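Local coordinates for protein type-iv like competence pilin ttha1218 (Thermus thermophilus, PDB 5G25) that is a type IV-like competence pilin, here as its soluble part without the N-terminal segment, and probably serves in pilus-dependent DNA uptake during natural transformation, at residues 20-23 with 24-28. Sequence-based numbering, arbitrary orientation.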
loop_
_atom_site.group_PDB
_atom_site.type_symbol
_atom_site.label_atom_id
_atom_site.label_comp_id
_atom_site.label_asym_id
_atom_site.label_seq_id
_atom_site.Cartn_x
_atom_site.Cartn_y
_atom_site.Cartn_z
ATOM N N MET A 20 1.733 -0.685 7.412
ATOM C CA MET A 20 1.836 -1.442 6.176
ATOM C C MET A 20 1.432 -2.909 6.365
ATOM O O MET A 20 0.788 -3.510 5.493
ATOM C CB MET A 20 3.247 -1.365 5.626
ATOM C CG MET A 20 3.361 -1.945 4.229
ATOM S SD MET A 20 2.441 -1.021 2.965
ATOM C CE MET A 20 3.513 0.377 2.653
ATOM N N GLU A 21 1.807 -3.476 7.502
ATOM C CA GLU A 21 1.467 -4.868 7.811
ATOM C C GLU A 21 -0.034 -4.938 8.013
ATOM O O GLU A 21 -0.683 -5.872 7.587
ATOM C CB GLU A 21 2.226 -5.323 9.057
ATOM C CG GLU A 21 1.910 -6.724 9.575
ATOM C CD GLU A 21 2.358 -7.831 8.626
ATOM O OE1 GLU A 21 3.396 -7.668 7.925
ATOM O OE2 GLU A 21 1.658 -8.871 8.584
ATOM N N ARG A 22 -0.600 -3.914 8.639
ATOM C CA ARG A 22 -2.046 -3.859 8.788
ATOM C C ARG A 22 -2.776 -3.866 7.436
ATOM O O ARG A 22 -3.833 -4.493 7.289
ATOM C CB ARG A 22 -2.423 -2.627 9.595
ATOM C CG ARG A 22 -3.921 -2.409 9.690
ATOM C CD ARG A 22 -4.603 -3.543 10.419
ATOM N NE ARG A 22 -6.037 -3.293 10.546
ATOM C CZ ARG A 22 -6.921 -3.429 9.561
ATOM N NH1 ARG A 22 -6.530 -3.848 8.373
ATOM N NH2 ARG A 22 -8.215 -3.143 9.764
ATOM N N LEU A 23 -2.224 -3.171 6.444
ATOM C CA LEU A 23 -2.806 -3.190 5.090
ATOM C C LEU A 23 -2.636 -4.530 4.409
ATOM O O LEU A 23 -3.531 -4.994 3.692
ATOM C CB LEU A 23 -2.198 -2.118 4.196
ATOM C CG LEU A 23 -2.456 -0.670 4.614
ATOM C CD1 LEU A 23 -1.641 0.274 3.748
ATOM C CD2 LEU A 23 -3.942 -0.356 4.509
ATOM N N ARG A 24 -1.498 -5.161 4.643
ATOM C CA ARG A 24 -1.202 -6.430 3.986
ATOM C C ARG A 24 -2.149 -7.520 4.479
ATOM O O ARG A 24 -2.510 -8.406 3.728
ATOM C CB ARG A 24 0.254 -6.847 4.192
ATOM C CG ARG A 24 0.615 -8.067 3.346
ATOM C CD ARG A 24 2.016 -8.593 3.600
ATOM N NE ARG A 24 3.020 -7.532 3.526
ATOM C CZ ARG A 24 3.439 -6.947 2.406
ATOM N NH1 ARG A 24 2.945 -7.284 1.219
ATOM N NH2 ARG A 24 4.359 -5.995 2.475
ATOM N N GLN A 25 -2.605 -7.416 5.722
ATOM C CA GLN A 25 -3.634 -8.335 6.221
ATOM C C GLN A 25 -5.037 -8.032 5.686
ATOM O O GLN A 25 -5.930 -8.835 5.894
ATOM C CB GLN A 25 -3.693 -8.269 7.747
ATOM C CG GLN A 25 -2.386 -8.658 8.411
ATOM C CD GLN A 25 -2.321 -8.255 9.871
ATOM O OE1 GLN A 25 -3.212 -7.581 10.385
ATOM N NE2 GLN A 25 -1.254 -8.665 10.547
ATOM N N ASP A 26 -5.252 -6.891 5.012
ATOM C CA ASP A 26 -6.619 -6.462 4.681
ATOM C C ASP A 26 -6.645 -5.951 3.250
ATOM O O ASP A 26 -6.997 -4.801 2.998
ATOM C CB ASP A 26 -7.032 -5.372 5.681
ATOM C CG ASP A 26 -8.536 -5.100 5.727
ATOM O OD1 ASP A 26 -9.304 -5.571 4.870
ATOM O OD2 ASP A 26 -8.952 -4.383 6.663
ATOM N N PRO A 27 -6.283 -6.811 2.287
ATOM C CA PRO A 27 -6.176 -6.280 0.926
ATOM C C PRO A 27 -7.485 -5.707 0.390
ATOM O O PRO A 27 -7.443 -4.722 -0.330
ATOM C CB PRO A 27 -5.729 -7.491 0.088
ATOM C CG PRO A 27 -5.346 -8.554 1.090
ATOM C CD PRO A 27 -6.169 -8.276 2.307
ATOM N N GLN A 28 -8.623 -6.307 0.724
ATOM C CA GLN A 28 -9.932 -5.803 0.272
ATOM C C GLN A 28 -10.309 -4.469 0.948
ATOM O O GLN A 28 -11.186 -3.777 0.467
ATOM C CB GLN A 28 -11.049 -6.821 0.553
ATOM C CG GLN A 28 -10.873 -8.175 -0.102
ATOM C CD GLN A 28 -10.624 -8.085 -1.597
ATOM O OE1 GLN A 28 -9.492 -8.249 -2.053
ATOM N NE2 GLN A 28 -11.674 -7.823 -2.363
#
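Asp26 OD2 sits at the edge of the Arg22 guanidinium, almost in its plane, and the carboxylate is turned only 18° from that plane. Arg22 NH1 gives the main bond of the salt bridge, 3.0 Å to Asp26 OD2 and fairly straight, accepted on the anti lone pair of OD2, the one away from OD1; NH2 adds a weak second bond to the same oxygen. Arg22 gets there with CG anti to its own N and a bend at chi2 (63°), which lays the chain alongside Asp26. With Asp26 replaced by alanine, the guanidinium would probably lose its anionic mate and be freer to turn, and the weak bond from OD1 to Gly29 N would go too. Glu21 and Gln25 meet more loosely, Glu21 OE2 lying 3.5 Å from Gln25 NE2 with carboxylate and amide planes 75° apart. Here the helix runs out: Arg24 N and Gln25 N still bond to the carbonyls of Met20 and Glu21, but Asp26 N bonds to Leu23 O (2.9 Å), three residues back, as the chain enters the loop. As in the pilin fold, helix 11-24 lies against the antiparallel sheet, Met20 and Leu23 packing on strand 70-77, Arg24 bonding to Val85 O and Thr84 OG1 of strand 80-87, while Arg22, Leu23 and Asp26 touch Leu33 of helix 30-33.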